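Local coordinates for ABC transporter (Thermotoga maritima, PDB 1JI0), which binds ATP and probably hydrolyses it to power the import of branched-chain amino acids across the membrane, at residues G61-I64 / I70-K73; Y107-K112 / M155-L160. One frame throughout, in Å; residues are numbered along the deposited sequence.

Contact 1. Residues G61-I64 / I70-K73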
ATOM      1  N   GLY A  61       8.726  -0.176 -20.343  1.00 35.60           N
ATOM      2  CA  GLY A  61       9.110  -0.964 -19.183  1.00 34.28           C
ATOM      3  C   GLY A  61       8.106  -2.050 -18.844  1.00 33.55           C
ATOM      4  O   GLY A  61       7.089  -2.203 -19.523  1.00 32.84           O
ATOM      5  N   LYS A  62       8.384  -2.818 -17.795  1.00 31.98           N
ATOM      6  CA  LYS A  62       7.463  -3.871 -17.404  1.00 32.41           C
ATOM      7  C   LYS A  62       7.281  -4.016 -15.904  1.00 29.84           C
ATOM      8  O   LYS A  62       8.132  -3.629 -15.107  1.00 27.52           O
ATOM      9  CB  LYS A  62       7.885  -5.218 -17.994  1.00 35.17           C
ATOM     10  CG  LYS A  62       9.232  -5.715 -17.541  1.00 39.82           C
ATOM     11  CD  LYS A  62       9.507  -7.118 -18.081  1.00 42.56           C
ATOM     12  CE  LYS A  62       9.473  -7.155 -19.605  1.00 44.52           C
ATOM     13  NZ  LYS A  62       9.878  -8.496 -20.137  1.00 46.82           N
ATOM     14  N   ILE A  63       6.135  -4.578 -15.550  1.00 28.31           N
ATOM     15  CA  ILE A  63       5.754  -4.815 -14.172  1.00 28.84           C
ATOM     16  C   ILE A  63       5.588  -6.321 -14.098  1.00 28.48           C
ATOM     17  O   ILE A  63       4.791  -6.906 -14.834  1.00 29.61           O
ATOM     18  CB  ILE A  63       4.423  -4.104 -13.847  1.00 28.86           C
ATOM     19  CG1 ILE A  63       4.571  -2.605 -14.139  1.00 30.03           C
ATOM     20  CG2 ILE A  63       4.052  -4.319 -12.386  1.00 28.68           C
ATOM     21  CD1 ILE A  63       3.347  -1.767 -13.797  1.00 32.73           C
ATOM     22  N   ILE A  64       6.367  -6.945 -13.225  1.00 26.28           N
ATOM     23  CA  ILE A  64       6.349  -8.388 -13.072  1.00 24.73           C
ATOM     24  C   ILE A  64       5.843  -8.788 -11.691  1.00 22.99           C
ATOM     25  O   ILE A  64       6.414  -8.394 -10.683  1.00 22.52           O
ATOM     26  CB  ILE A  64       7.774  -8.946 -13.292  1.00 24.80           C
ATOM     27  CG1 ILE A  64       8.332  -8.413 -14.615  1.00 25.74           C
ATOM     28  CG2 ILE A  64       7.746 -10.471 -13.316  1.00 23.90           C
ATOM     29  CD1 ILE A  64       9.814  -8.664 -14.810  1.00 27.54           C
ATOM     30  N   ILE A  70       2.785  -8.549 -16.043  1.00 28.44           N
ATOM     31  CA  ILE A  70       1.384  -8.145 -15.984  1.00 27.24           C
ATOM     32  C   ILE A  70       1.255  -6.712 -16.473  1.00 27.82           C
ATOM     33  O   ILE A  70       0.257  -6.047 -16.210  1.00 29.18           O
ATOM     34  CB  ILE A  70       0.816  -8.212 -14.542  1.00 26.62           C
ATOM     35  CG1 ILE A  70       1.693  -7.379 -13.598  1.00 24.66           C
ATOM     36  CG2 ILE A  70       0.726  -9.654 -14.075  1.00 25.41           C
ATOM     37  CD1 ILE A  70       1.053  -7.115 -12.260  1.00 23.29           C
ATOM     38  N   THR A  71       2.286  -6.241 -17.165  1.00 28.41           N
ATOM     39  CA  THR A  71       2.317  -4.891 -17.696  1.00 31.99           C
ATOM     40  C   THR A  71       1.095  -4.594 -18.554  1.00 34.34           C
ATOM     41  O   THR A  71       0.847  -5.265 -19.558  1.00 34.70           O
ATOM     42  CB  THR A  71       3.562  -4.667 -18.553  1.00 31.66           C
ATOM     43  OG1 THR A  71       4.717  -5.103 -17.833  1.00 34.09           O
ATOM     44  CG2 THR A  71       3.717  -3.198 -18.893  1.00 33.46           C
ATOM     45  N   ASN A  72       0.335  -3.587 -18.138  1.00 35.84           N
ATOM     46  CA  ASN A  72      -0.861  -3.150 -18.848  1.00 36.76           C
ATOM     47  C   ASN A  72      -2.030  -4.129 -18.892  1.00 37.92           C
ATOM     48  O   ASN A  72      -2.917  -4.005 -19.737  1.00 37.99           O
ATOM     49  CB  ASN A  72      -0.490  -2.705 -20.266  1.00 36.77           C
ATOM     50  CG  ASN A  72       0.322  -1.432 -20.268  1.00 35.40           C
ATOM     51  OD1 ASN A  72      -0.035  -0.466 -19.590  1.00 36.87           O
ATOM     52  ND2 ASN A  72       1.417  -1.416 -21.023  1.00 35.33           N
ATOM     53  N   LYS A  73      -2.050  -5.097 -17.983  1.00 37.60           N
ATOM     54  CA  LYS A  73      -3.164  -6.032 -17.947  1.00 38.29           C
ATOM     55  C   LYS A  73      -4.355  -5.294 -17.359  1.00 39.11           C
ATOM     56  O   LYS A  73      -4.193  -4.247 -16.733  1.00 40.04           O
ATOM     57  CB  LYS A  73      -2.841  -7.247 -17.077  1.00 37.99           C
ATOM     58  CG  LYS A  73      -1.956  -8.292 -17.744  1.00 38.52           C
ATOM     59  CD  LYS A  73      -1.907  -9.567 -16.912  1.00 38.61           C
ATOM     60  CE  LYS A  73      -1.101 -10.654 -17.612  1.00 41.42           C
ATOM     61  NZ  LYS A  73      -1.655 -10.999 -18.956  1.00 39.90           N
TER
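T71 reaches across to I63 with its hydroxyl, and a side chain thereby takes up a backbone N-H, a local illustration of how a side chain can carry sheet pairing past the end of a strand. I63 N donates to T71 OG1 over 2.7 Å at a nearly straight 163°. The hydroxyl is turned there by chi1 of -50°, which sets OG1 beside the threonine's own backbone N and directs CG2 elsewhere, to 3.6 Å from G61 O. D69 OD1 is a second hydrogen-bond partner of OG1, so two bonds fix the rotation of the hydroxyl. One residue earlier the pairing is purely main-chain: I70 N gives its hydrogen to I63 O at 2.9 Å, approaching almost straight along the carbonyl.

The tightly packed part is apolar. The CG2 branch of I63 meets CG1 of I70 at 4.0 Å, the two buried side chains crossing at a slant; L7 touches I63 from strand 5-16, and M81 lies against I70. On the looser side, K62 brings its CB near T71 OG1, but its long chain then leads away, and NZ makes a weak, long ion pair with D69. From I70 to K73 the chain peels off in a type II beta turn, closed by K73 N to I70 O, with N72 OD1 anchored on A58 N. Strands 60-65 and 68-69 thus form a beta hairpin whose pairing runs on into the following loop, in the antiparallel beta subdomain characteristic of ABC ATPases.

Contact 2. Residues Y107-K112 / M155-L160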
ATOM      1  N   TYR A 107     -15.052 -11.715  -0.976  1.00 50.03           N
ATOM      2  CA  TYR A 107     -16.068 -12.162  -1.921  1.00 51.46           C
ATOM      3  C   TYR A 107     -15.645 -13.334  -2.799  1.00 53.37           C
ATOM      4  O   TYR A 107     -16.488 -14.034  -3.355  1.00 53.61           O
ATOM      5  CB  TYR A 107     -16.488 -11.009  -2.837  1.00 51.22           C
ATOM      6  CG  TYR A 107     -15.515 -10.744  -3.969  1.00 51.32           C
ATOM      7  CD1 TYR A 107     -14.375  -9.966  -3.775  1.00 51.50           C
ATOM      8  CD2 TYR A 107     -15.727 -11.299  -5.232  1.00 51.35           C
ATOM      9  CE1 TYR A 107     -13.468  -9.744  -4.817  1.00 51.36           C
ATOM     10  CE2 TYR A 107     -14.827 -11.086  -6.277  1.00 51.28           C
ATOM     11  CZ  TYR A 107     -13.703 -10.309  -6.064  1.00 51.91           C
ATOM     12  OH  TYR A 107     -12.825 -10.086  -7.104  1.00 52.11           O
ATOM     13  N   ASN A 108     -14.344 -13.555  -2.930  1.00 54.88           N
ATOM     14  CA  ASN A 108     -13.859 -14.628  -3.789  1.00 56.63           C
ATOM     15  C   ASN A 108     -12.950 -15.627  -3.082  1.00 57.59           C
ATOM     16  O   ASN A 108     -11.946 -16.054  -3.648  1.00 58.75           O
ATOM     17  CB  ASN A 108     -13.112 -14.013  -4.976  1.00 57.08           C
ATOM     18  CG  ASN A 108     -12.728 -15.037  -6.024  1.00 58.52           C
ATOM     19  OD1 ASN A 108     -11.962 -14.744  -6.943  1.00 59.18           O
ATOM     20  ND2 ASN A 108     -13.267 -16.244  -5.898  1.00 59.45           N
ATOM     21  N   ARG A 109     -13.290 -16.025  -1.861  1.00 58.49           N
ATOM     22  CA  ARG A 109     -12.426 -16.958  -1.152  1.00 59.71           C
ATOM     23  C   ARG A 109     -12.884 -18.407  -1.031  1.00 60.86           C
ATOM     24  O   ARG A 109     -12.058 -19.321  -1.095  1.00 61.24           O
ATOM     25  CB  ARG A 109     -12.078 -16.405   0.232  1.00 59.56           C
ATOM     26  CG  ARG A 109     -10.931 -15.406   0.189  1.00 59.27           C
ATOM     27  CD  ARG A 109      -9.970 -15.630   1.339  1.00 59.20           C
ATOM     28  NE  ARG A 109     -10.484 -15.098   2.593  1.00 60.00           N
ATOM     29  CZ  ARG A 109      -9.945 -15.342   3.781  1.00 60.06           C
ATOM     30  NH1 ARG A 109      -8.876 -16.119   3.881  1.00 60.36           N
ATOM     31  NH2 ARG A 109     -10.468 -14.796   4.870  1.00 60.84           N
ATOM     32  N   LYS A 110     -14.182 -18.629  -0.853  1.00 61.97           N
ATOM     33  CA  LYS A 110     -14.694 -19.993  -0.729  1.00 63.47           C
ATOM     34  C   LYS A 110     -14.206 -20.650   0.565  1.00 64.23           C
ATOM     35  O   LYS A 110     -14.652 -21.738   0.930  1.00 64.63           O
ATOM     36  CB  LYS A 110     -14.257 -20.835  -1.936  1.00 63.34           C
ATOM     37  CG  LYS A 110     -15.407 -21.440  -2.733  1.00 64.21           C
ATOM     38  CD  LYS A 110     -16.155 -22.489  -1.919  1.00 64.89           C
ATOM     39  CE  LYS A 110     -17.346 -23.051  -2.683  1.00 64.74           C
ATOM     40  NZ  LYS A 110     -18.018 -24.139  -1.918  1.00 64.36           N
ATOM     41  N   ASP A 111     -13.282 -19.982   1.251  1.00 65.06           N
ATOM     42  CA  ASP A 111     -12.743 -20.478   2.515  1.00 65.46           C
ATOM     43  C   ASP A 111     -13.887 -20.737   3.491  1.00 65.82           C
ATOM     44  O   ASP A 111     -15.025 -20.324   3.262  1.00 66.69           O
ATOM     45  CB  ASP A 111     -11.797 -19.438   3.133  1.00 65.63           C
ATOM     46  CG  ASP A 111     -10.423 -19.424   2.488  1.00 65.45           C
ATOM     47  OD1 ASP A 111     -10.345 -19.418   1.243  1.00 65.43           O
ATOM     48  OD2 ASP A 111      -9.421 -19.409   3.235  1.00 65.09           O
ATOM     49  N   LYS A 112     -13.582 -21.432   4.579  1.00 65.73           N
ATOM     50  CA  LYS A 112     -14.576 -21.706   5.606  1.00 65.50           C
ATOM     51  C   LYS A 112     -13.994 -21.268   6.946  1.00 65.27           C
ATOM     52  O   LYS A 112     -14.553 -20.402   7.625  1.00 65.21           O
ATOM     53  CB  LYS A 112     -14.946 -23.195   5.629  1.00 66.00           C
ATOM     54  CG  LYS A 112     -16.005 -23.584   4.594  1.00 66.01           C
ATOM     55  CD  LYS A 112     -16.585 -24.970   4.877  1.00 66.12           C
ATOM     56  CE  LYS A 112     -17.898 -25.193   4.128  1.00 65.74           C
ATOM     57  NZ  LYS A 112     -18.530 -26.517   4.430  1.00 64.57           N
HETATM   58  N   MSE A 155      -9.190  -8.963   4.202  1.00 29.37           N
HETATM   59  CA  MSE A 155     -10.121 -10.079   4.053  1.00 31.02           C
HETATM   60  C   MSE A 155      -9.990 -10.811   2.718  1.00 31.03           C
HETATM   61  O   MSE A 155     -10.534 -11.898   2.550  1.00 31.06           O
HETATM   62  CB  MSE A 155     -11.563  -9.596   4.242  1.00 32.20           C
HETATM   63  CG  MSE A 155     -11.911  -9.224   5.678  1.00 34.83           C
HETATM   64 SE   MSE A 155     -11.555 -10.661   6.942  1.00 38.37          SE
HETATM   65  CE  MSE A 155     -12.301 -12.145   5.963  1.00 38.13           C
ATOM     66  N   SER A 156      -9.275 -10.220   1.764  1.00 31.05           N
ATOM     67  CA  SER A 156      -9.093 -10.861   0.469  1.00 31.66           C
ATOM     68  C   SER A 156      -7.792 -11.655   0.472  1.00 32.33           C
ATOM     69  O   SER A 156      -7.442 -12.280  -0.523  1.00 32.32           O
ATOM     70  CB  SER A 156      -9.056  -9.821  -0.654  1.00 31.79           C
ATOM     71  OG  SER A 156      -7.798  -9.174  -0.718  1.00 31.11           O
ATOM     72  N   ARG A 157      -7.081 -11.617   1.596  1.00 33.33           N
ATOM     73  CA  ARG A 157      -5.813 -12.333   1.734  1.00 34.79           C
ATOM     74  C   ARG A 157      -4.893 -12.010   0.547  1.00 33.56           C
ATOM     75  O   ARG A 157      -4.493 -12.892  -0.227  1.00 31.89           O
ATOM     76  CB  ARG A 157      -6.092 -13.837   1.831  1.00 38.62           C
ATOM     77  CG  ARG A 157      -4.877 -14.693   2.136  1.00 44.26           C
ATOM     78  CD  ARG A 157      -5.280 -16.069   2.661  1.00 47.98           C
ATOM     79  NE  ARG A 157      -5.780 -16.009   4.034  1.00 51.86           N
ATOM     80  CZ  ARG A 157      -6.202 -17.065   4.724  1.00 54.16           C
ATOM     81  NH1 ARG A 157      -6.192 -18.271   4.169  1.00 55.53           N
ATOM     82  NH2 ARG A 157      -6.626 -16.923   5.974  1.00 55.12           N
ATOM     83  N   PRO A 158      -4.515 -10.730   0.416  1.00 32.16           N
ATOM     84  CA  PRO A 158      -3.654 -10.198  -0.649  1.00 31.86           C
ATOM     85  C   PRO A 158      -2.296 -10.876  -0.767  1.00 30.80           C
ATOM     86  O   PRO A 158      -1.695 -11.260   0.234  1.00 30.92           O
ATOM     87  CB  PRO A 158      -3.497  -8.719  -0.273  1.00 32.53           C
ATOM     88  CG  PRO A 158      -4.613  -8.457   0.712  1.00 32.09           C
ATOM     89  CD  PRO A 158      -4.693  -9.728   1.479  1.00 32.99           C
ATOM     90  N   LYS A 159      -1.817 -11.029  -1.996  1.00 30.62           N
ATOM     91  CA  LYS A 159      -0.501 -11.610  -2.212  1.00 29.18           C
ATOM     92  C   LYS A 159       0.464 -10.431  -2.153  1.00 28.28           C
ATOM     93  O   LYS A 159       1.664 -10.591  -1.923  1.00 27.78           O
ATOM     94  CB  LYS A 159      -0.428 -12.303  -3.576  1.00 30.65           C
ATOM     95  CG  LYS A 159      -1.191 -13.619  -3.625  1.00 33.37           C
ATOM     96  CD  LYS A 159      -0.996 -14.331  -4.947  1.00 35.77           C
ATOM     97  CE  LYS A 159      -1.734 -15.664  -4.963  1.00 38.20           C
ATOM     98  NZ  LYS A 159      -1.446 -16.423  -6.219  1.00 41.01           N
ATOM     99  N   LEU A 160      -0.087  -9.240  -2.363  1.00 27.13           N
ATOM    100  CA  LEU A 160       0.671  -7.997  -2.316  1.00 26.14           C
ATOM    101  C   LEU A 160      -0.287  -6.904  -1.858  1.00 24.64           C
ATOM    102  O   LEU A 160      -1.286  -6.620  -2.531  1.00 22.79           O
ATOM    103  CB  LEU A 160       1.216  -7.646  -3.699  1.00 27.23           C
ATOM    104  CG  LEU A 160       2.382  -6.655  -3.845  1.00 29.32           C
ATOM    105  CD1 LEU A 160       2.005  -5.616  -4.868  1.00 29.96           C
ATOM    106  CD2 LEU A 160       2.744  -5.995  -2.519  1.00 29.18           C
TER
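R109 spans the gap to M155 and R157 from a backbone that stays well clear, its CA 7.1 Å from S156 CA at the closest pairing, while R157, just past helix 142-154, is the first residue to leave helical backbone angles, with a positive phi of 50°. The arginine chain, bent at chi2 and chi3, passes M155 O and delivers NH1 over the centre of the R157 guanidinium face, 3.0 Å from R157 CZ. The two flat groups are steeply inclined, 67° apart, and no hydrogen bond joins them. The closeness of two like charges is probably eased by shared anions: D118 OD2, on helix 114-125, salt-bridges both arginines, and D111 OD2 adds a looser interaction, 3.4 Å from R109 NH1 and 3.5 Å from R157 NH1. Lying well out of both guanidinium planes, the D111 oxygen contributes charge alone. Such a salt-bridge network here joins loops of the helical subdomain of an ABC ATPase, at the C-terminal end of the helix that begins in the family's signature motif. A leucine at R109 would probably leave D111 and D118 short of one positive partner and uncover the R157 face. On the less polar flank, the selenomethionine M155 is bent at both chi2 (-55°) and chi3, which brings CE 3.4 Å from R109 NH2, and I115 of helix 114-125 touches both side chains.

Followed from the N terminus, the chain first closes contact 1, a short hairpin that returns after five intervening residues to strand 60-65. It then runs through helix 75-80, strand 83-86 and helix 98-103 before contact 2 opens. That contact closes a much longer loop of 42 residues, holding helices 114-125, 127-130 and 142-154. The two lie in series, neither nested nor crossed, their centres about 23 Å apart. Contact 1 belongs to the antiparallel sheet, whereas contact 2 ties helical-subdomain loops together. A bridge exists all the same: K159 and L160, at the start of strand 160-164 of the mixed sheet, rest against F65 of strand 60-65.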